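Long-range contacts in NAD-dependent epimerase/dehydratase (Veillonella parvula, PDB 4HNH), which binds NADP in a Rossmann-type fold and is probably an NAD(P)-dependent epimerase, dehydratase or related oxidoreductase, its substrate not established: residues V76-A81 with R102-S107; E114-L119 with G172-D177. All coordinates share one frame; numbering follows the deposited sequence. Where two conformers were deposited one is given.

Contact 1 (V76-A81 with R102-S107). With NAP (NADP nicotinamide-adenine-dinucleotide phosphate), chain C; FMT (formic acid), chain H.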
loop_
_atom_site.group_PDB
_atom_site.type_symbol
_atom_site.label_atom_id
_atom_site.label_comp_id
_atom_site.label_asym_id
_atom_site.label_seq_id
_atom_site.Cartn_x
_atom_site.Cartn_y
_atom_site.Cartn_z
ATOM N N VAL A 76 -9.934 7.741 4.863
ATOM C CA VAL A 76 -9.149 7.010 3.872
ATOM C C VAL A 76 -8.490 5.828 4.577
ATOM O O VAL A 76 -8.135 5.921 5.762
ATOM C CB VAL A 76 -8.083 7.921 3.206
ATOM C CG1 VAL A 76 -7.151 8.527 4.256
ATOM C CG2 VAL A 76 -7.295 7.157 2.140
ATOM N N VAL A 77 -8.354 4.711 3.874
ATOM C CA VAL A 77 -7.735 3.526 4.456
ATOM C C VAL A 77 -6.553 3.082 3.610
ATOM O O VAL A 77 -6.672 2.979 2.393
ATOM C CB VAL A 77 -8.758 2.386 4.629
ATOM C CG1 VAL A 77 -8.084 1.113 5.126
ATOM C CG2 VAL A 77 -9.865 2.805 5.603
ATOM N N PHE A 78 -5.398 2.858 4.244
ATOM C CA PHE A 78 -4.249 2.328 3.520
ATOM C C PHE A 78 -4.155 0.840 3.813
ATOM O O PHE A 78 -4.120 0.425 4.971
ATOM C CB PHE A 78 -2.948 3.040 3.931
ATOM C CG PHE A 78 -1.705 2.466 3.289
ATOM C CD1 PHE A 78 -1.390 2.772 1.981
ATOM C CD2 PHE A 78 -0.843 1.646 4.012
ATOM C CE1 PHE A 78 -0.245 2.247 1.370
ATOM C CE2 PHE A 78 0.310 1.127 3.419
ATOM C CZ PHE A 78 0.606 1.431 2.092
ATOM N N VAL A 79 -4.132 0.040 2.759
ATOM C CA VAL A 79 -4.052 -1.406 2.908
ATOM C C VAL A 79 -2.634 -1.818 2.572
ATOM O O VAL A 79 -2.214 -1.747 1.411
ATOM C CB VAL A 79 -5.041 -2.124 1.988
ATOM C CG1 VAL A 79 -4.913 -3.632 2.160
ATOM C CG2 VAL A 79 -6.455 -1.678 2.297
ATOM N N GLY A 80 -1.909 -2.251 3.595
ATOM C CA GLY A 80 -0.470 -2.429 3.502
ATOM C C GLY A 80 -0.004 -3.727 2.861
ATOM O O GLY A 80 1.195 -3.901 2.621
ATOM N N ALA A 81 -0.938 -4.640 2.620
ATOM C CA ALA A 81 -0.653 -5.884 1.909
ATOM C C ALA A 81 -1.882 -6.303 1.112
ATOM O O ALA A 81 -3.010 -6.217 1.604
ATOM C CB ALA A 81 -0.236 -7.003 2.888
ATOM N N ARG A 102 -12.799 5.427 0.461
ATOM C CA ARG A 102 -11.487 5.744 -0.107
ATOM C C ARG A 102 -10.395 4.817 0.425
ATOM O O ARG A 102 -10.148 4.763 1.628
ATOM C CB ARG A 102 -11.118 7.207 0.165
ATOM C CG ARG A 102 -9.834 7.660 -0.520
ATOM C CD ARG A 102 -10.034 7.879 -2.025
ATOM N NE ARG A 102 -8.777 8.334 -2.625
ATOM C CZ ARG A 102 -7.958 7.567 -3.345
ATOM N NH1 ARG A 102 -8.274 6.301 -3.606
ATOM N NH2 ARG A 102 -6.826 8.086 -3.826
ATOM N N VAL A 103 -9.737 4.103 -0.485
ATOM C CA VAL A 103 -8.714 3.129 -0.111
ATOM C C VAL A 103 -7.496 3.222 -1.018
ATOM O O VAL A 103 -7.644 3.353 -2.232
ATOM C CB VAL A 103 -9.268 1.703 -0.211
ATOM C CG1 VAL A 103 -8.129 0.673 -0.197
ATOM C CG2 VAL A 103 -10.262 1.459 0.910
ATOM N N ILE A 104 -6.301 3.152 -0.424
ATOM C CA ILE A 104 -5.065 3.061 -1.200
ATOM C C ILE A 104 -4.437 1.725 -0.811
ATOM O O ILE A 104 -4.262 1.455 0.375
ATOM C CB ILE A 104 -4.098 4.214 -0.888
ATOM C CG1 ILE A 104 -4.715 5.554 -1.305
ATOM C CG2 ILE A 104 -2.766 3.983 -1.613
ATOM C CD1 ILE A 104 -3.955 6.779 -0.821
ATOM N N GLY A 105 -4.117 0.880 -1.789
ATOM C CA GLY A 105 -3.563 -0.436 -1.468
ATOM C C GLY A 105 -2.270 -0.692 -2.218
ATOM O O GLY A 105 -2.097 -0.156 -3.307
ATOM N N VAL A 106 -1.366 -1.497 -1.649
ATOM C CA VAL A 106 -0.105 -1.805 -2.340
ATOM C C VAL A 106 -0.065 -3.251 -2.842
ATOM O O VAL A 106 -0.352 -4.192 -2.096
ATOM C CB VAL A 106 1.136 -1.485 -1.467
ATOM C CG1 VAL A 106 1.353 0.027 -1.413
ATOM C CG2 VAL A 106 0.980 -2.051 -0.082
ATOM N N SER A 107 0.274 -3.400 -4.120
ATOM C CA SER A 107 0.279 -4.678 -4.813
ATOM C C SER A 107 1.616 -4.800 -5.537
ATOM O O SER A 107 2.452 -3.892 -5.471
ATOM C CB SER A 107 -0.893 -4.728 -5.811
ATOM O OG SER A 107 -0.947 -5.965 -6.534
HETATM P PA NAP C . 5.672 -5.994 4.547
HETATM O O1A NAP C . 6.837 -5.546 5.365
HETATM O O2A NAP C . 5.699 -7.492 4.582
HETATM O O5B NAP C . 4.329 -5.478 5.171
HETATM C C5B NAP C . 3.133 -6.175 4.968
HETATM C C4B NAP C . 2.362 -6.187 6.228
HETATM O O4B NAP C . 1.038 -6.674 5.988
HETATM C C3B NAP C . 3.014 -7.074 7.258
HETATM O O3B NAP C . 3.410 -6.336 8.353
HETATM C C2B NAP C . 1.942 -8.060 7.586
HETATM O O2B NAP C . 1.824 -8.346 8.967
HETATM C C1B NAP C . 0.693 -7.362 7.131
HETATM N N9A NAP C . -0.315 -8.354 6.881
HETATM C C8A NAP C . -0.448 -9.172 5.748
HETATM N N7A NAP C . -1.489 -9.986 5.930
HETATM C C5A NAP C . -2.070 -9.730 7.192
HETATM C C6A NAP C . -3.181 -10.268 7.921
HETATM N N6A NAP C . -3.956 -11.294 7.381
HETATM N N1A NAP C . -3.444 -9.776 9.140
HETATM C C2A NAP C . -2.721 -8.794 9.665
HETATM N N3A NAP C . -1.669 -8.252 9.023
HETATM C C4A NAP C . -1.324 -8.690 7.812
HETATM O O3 NAP C . 5.763 -5.529 3.036
HETATM P PN NAP C . 6.222 -4.092 2.495
HETATM O O1N NAP C . 7.697 -3.988 2.287
HETATM O O2N NAP C . 5.906 -2.942 3.394
HETATM O O5D NAP C . 5.512 -3.963 1.084
HETATM C C5D NAP C . 4.101 -3.802 1.033
HETATM C C4D NAP C . 3.433 -4.929 0.220
HETATM O O4D NAP C . 3.857 -4.958 -1.109
HETATM C C3D NAP C . 3.626 -6.325 0.767
HETATM O O3D NAP C . 2.477 -7.030 0.548
HETATM C C2D NAP C . 4.755 -6.835 -0.060
HETATM O O2D NAP C . 4.775 -8.215 -0.096
HETATM C C1D NAP C . 4.383 -6.242 -1.368
HETATM N N1N NAP C . 5.502 -6.057 -2.327
HETATM C C2N NAP C . 6.788 -6.453 -2.002
HETATM C C3N NAP C . 7.832 -6.263 -2.903
HETATM C C7N NAP C . 9.194 -6.680 -2.558
HETATM O O7N NAP C . 10.123 -6.362 -3.263
HETATM N N7N NAP C . 9.435 -7.455 -1.367
HETATM C C4N NAP C . 7.548 -5.631 -4.163
HETATM C C5N NAP C . 6.176 -5.231 -4.448
HETATM C C6N NAP C . 5.206 -5.449 -3.527
HETATM P P2B NAP C . 2.760 -9.334 9.779
HETATM O O1X NAP C . 2.956 -10.722 9.190
HETATM O O2X NAP C . 4.162 -8.748 9.878
HETATM O O3X NAP C . 2.218 -9.537 11.189
HETATM C C FMT H . -1.528 -5.775 -9.650
HETATM O O1 FMT H . -2.390 -5.846 -8.776
HETATM O O2 FMT H . -0.320 -5.867 -9.429
#
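Phe78 and Ile104 sit side by side on one face of the sheet, on the neighbouring parallel strands 76-79 and 102-108. Four backbone hydrogen bonds join these strands. Val77 N donates to Arg102 O and Ile104 N to Val77 O; Val79 N donates to Ile104 O and Val106 N to Val79 O. The straightest runs from Val79 N to Ile104 O, 2.8 Å, 169° at the hydrogen.

The Phe78 side chain crosses that of Ile104 at a slant. CB lies 4.1 Å from Ile104 O. CG stands anti to the backbone N (chi1 176°), which carries the ring forward past that carbonyl. CD1 comes within 3.5 Å of Ile104 O and also meets Ile104 CG2. CE1 reaches Val106 CG1, and CZ lies 3.8 Å from the same methyl. Ile189 of helix 182-193 also touches the ring. An alanine here would probably open a gap beside Val106 CG1 and leave Ile104 CG2 without its aromatic neighbour.

On the other sheet face, Val79 packs on Ile91 and Val77 on Leu95, both of helix 85-97. Past the strand end, Gly80 O lies 3.3 Å from NAP C5D, and Ala81 CB touches the adenosine ribose oxygen O4B. Val106 CG2 packs against Gly80 and also approaches C5D. Backbone bonds and hydrocarbon packing thus join the two strands of the beta-alpha-beta unit, while its C-terminal end borders NADP by close contact.

Contact 2 (E114-L119 with G172-D177)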
loop_
_atom_site.group_PDB
_atom_site.type_symbol
_atom_site.label_atom_id
_atom_site.label_comp_id
_atom_site.label_asym_id
_atom_site.label_seq_id
_atom_site.Cartn_x
_atom_site.Cartn_y
_atom_site.Cartn_z
ATOM N N GLU A 114 3.431 -6.430 -17.709
ATOM C CA GLU A 114 3.956 -5.093 -18.001
ATOM C C GLU A 114 5.478 -4.959 -17.952
ATOM O O GLU A 114 6.025 -4.038 -18.547
ATOM C CB GLU A 114 3.296 -4.030 -17.104
ATOM C CG GLU A 114 3.626 -4.124 -15.629
ATOM C CD GLU A 114 2.563 -4.857 -14.844
ATOM O OE1 GLU A 114 2.085 -5.913 -15.320
ATOM O OE2 GLU A 114 2.202 -4.373 -13.750
ATOM N N PHE A 115 6.175 -5.854 -17.251
ATOM C CA PHE A 115 7.640 -5.786 -17.235
ATOM C C PHE A 115 8.192 -6.213 -18.591
ATOM O O PHE A 115 7.622 -7.082 -19.243
ATOM C CB PHE A 115 8.213 -6.749 -16.188
ATOM C CG PHE A 115 8.138 -6.260 -14.771
ATOM C CD1 PHE A 115 8.241 -4.919 -14.452
ATOM C CD2 PHE A 115 8.003 -7.176 -13.739
ATOM C CE1 PHE A 115 8.193 -4.502 -13.132
ATOM C CE2 PHE A 115 7.959 -6.774 -12.423
ATOM C CZ PHE A 115 8.050 -5.435 -12.109
ATOM N N PRO A 116 9.332 -5.641 -19.003
ATOM C CA PRO A 116 10.012 -6.129 -20.209
ATOM C C PRO A 116 10.537 -7.546 -19.976
ATOM O O PRO A 116 10.648 -7.985 -18.827
ATOM C CB PRO A 116 11.154 -5.127 -20.407
ATOM C CG PRO A 116 11.388 -4.552 -19.056
ATOM C CD PRO A 116 10.063 -4.537 -18.359
ATOM N N VAL A 117 10.882 -8.234 -21.056
ATOM C CA VAL A 117 11.070 -9.681 -20.990
ATOM C C VAL A 117 12.097 -10.167 -19.965
ATOM O O VAL A 117 11.793 -11.076 -19.202
ATOM C CB VAL A 117 11.337 -10.303 -22.372
ATOM C CG1 VAL A 117 12.679 -9.850 -22.908
ATOM C CG2 VAL A 117 11.280 -11.816 -22.272
ATOM N N ALA A 118 13.287 -9.569 -19.920
ATOM C CA ALA A 118 14.312 -10.055 -18.998
ATOM C C ALA A 118 13.965 -9.807 -17.530
ATOM O O ALA A 118 14.160 -10.675 -16.679
ATOM C CB ALA A 118 15.684 -9.470 -19.341
ATOM N N LEU A 119 13.466 -8.617 -17.229
ATOM C CA LEU A 119 13.067 -8.302 -15.865
ATOM C C LEU A 119 11.866 -9.162 -15.450
ATOM O O LEU A 119 11.765 -9.597 -14.295
ATOM C CB LEU A 119 12.728 -6.814 -15.751
ATOM C CG LEU A 119 12.170 -6.297 -14.417
ATOM C CD1 LEU A 119 13.089 -6.614 -13.239
ATOM C CD2 LEU A 119 11.926 -4.810 -14.492
ATOM N N GLY A 172 -1.411 -0.288 -18.234
ATOM C CA GLY A 172 -1.178 -0.721 -19.596
ATOM C C GLY A 172 0.184 -0.326 -20.133
ATOM O O GLY A 172 0.613 -0.843 -21.162
ATOM N N ALA A 173 0.869 0.593 -19.454
ATOM C CA ALA A 173 2.178 1.051 -19.932
ATOM C C ALA A 173 3.271 0.047 -19.601
ATOM O O ALA A 173 3.211 -0.646 -18.581
ATOM C CB ALA A 173 2.534 2.424 -19.334
ATOM N N GLN A 174 4.275 -0.037 -20.464
ATOM C CA GLN A 174 5.443 -0.845 -20.135
ATOM C C GLN A 174 6.064 -0.338 -18.835
ATOM O O GLN A 174 6.271 0.863 -18.671
ATOM C CB GLN A 174 6.474 -0.828 -21.270
ATOM C CG GLN A 174 7.623 -1.799 -21.045
ATOM C CD GLN A 174 8.353 -2.163 -22.323
ATOM O OE1 GLN A 174 7.736 -2.518 -23.324
ATOM N NE2 GLN A 174 9.678 -2.079 -22.290
ATOM N N PHE A 175 6.353 -1.256 -17.916
ATOM C CA PHE A 175 6.914 -0.906 -16.612
ATOM C C PHE A 175 8.404 -1.279 -16.639
ATOM O O PHE A 175 8.776 -2.437 -16.433
ATOM C CB PHE A 175 6.146 -1.681 -15.539
ATOM C CG PHE A 175 6.315 -1.168 -14.134
ATOM C CD1 PHE A 175 5.204 -1.021 -13.320
ATOM C CD2 PHE A 175 7.567 -0.923 -13.598
ATOM C CE1 PHE A 175 5.331 -0.591 -12.005
ATOM C CE2 PHE A 175 7.705 -0.489 -12.294
ATOM C CZ PHE A 175 6.586 -0.322 -11.494
ATOM N N ASN A 176 9.260 -0.305 -16.926
ATOM C CA ASN A 176 10.673 -0.608 -17.150
ATOM C C ASN A 176 11.543 -0.536 -15.905
ATOM O O ASN A 176 12.678 -1.009 -15.929
ATOM C CB ASN A 176 11.252 0.312 -18.229
ATOM C CG ASN A 176 10.641 0.051 -19.593
ATOM O OD1 ASN A 176 10.663 -1.075 -20.078
ATOM N ND2 ASN A 176 10.056 1.082 -20.194
ATOM N N ASP A 177 11.023 0.049 -14.822
ATOM C CA ASP A 177 11.804 0.237 -13.592
ATOM C C ASP A 177 11.880 -1.043 -12.767
ATOM O O ASP A 177 10.854 -1.603 -12.383
ATOM C CB ASP A 177 11.230 1.381 -12.735
ATOM C CG ASP A 177 11.225 2.717 -13.455
ATOM O OD1 ASP A 177 12.024 2.922 -14.395
ATOM O OD2 ASP A 177 10.446 3.594 -13.035
#
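Ala173 O meets Glu114 CB, 3.7 Å away, where the 172-177 loop comes alongside the turn before helix 117-125. Gln174 follows. Its CG passes near Glu114 O, and its extended chain carries the amide to Pro116, NE2 lying 3.9 Å from Pro116 CB. That NE2 also donates to Asn176 OD1, 2.6 Å away. This bond lies in both amide planes and uses a lone pair of OD1, so it fixes the turn of both groups.

Phe175 is the centre of the contact. Its N donates to Glu114 O at 2.9 Å, almost straight at the hydrogen (175°) but from above the carbonyl plane. Its CB packs on Glu114 CG at 3.5 Å. The carboxylate beyond turns elsewhere: OE2 is held by Gly110 N and by a salt bridge to Arg153. With CG anti to the backbone N (chi1 -164°), the Phe175 ring takes the edge of Phe115 on its face. This is a T-shaped pair, its planes at 80° and its centroids 5.4 Å apart. Phe175 O meets the edge of the Phe115 ring at CD1 and also lies close to Pro116 CD. It is buried with no hydrogen-bond partner in the model.

Asn176 OD1 rests 3.7 Å from Pro116 CG. Asp177 adds its carbonyl O, which lies near Leu119 CD2. Leu119 CG in turn lies over one face of the Phe115 ring, toward its rim. Asp177 O also accepts a bond from Thr155 of strand 148-158.

Pro116 is the N-cap residue of helix 117-125. The contact is a loop packed against a helix start around a T-shaped phenylalanine pair, at the edge of the Rossmann-type domain.

In the fold
Contact 1 lies in the core, its centre about 5 Å from the centre of the chain, and all its touching residues are buried. Contact 2 is peripheral and partly buried, its centre about 20 Å from the chain centre. The contact centres are about 23 Å apart, without touching. They follow in series: strand 102-108 ends contact 1, and helix 117-125 comes next, the turn before it and its first turn forming one side of contact 2. Strand 148-158 borders both. Contact 1 is regular strand pairing beside NADP. Contact 2 joins irregular segments through one backbone hydrogen bond, an aromatic pair and van der Waals contacts, its polar side-chain ends bonded within one segment or to outside residues.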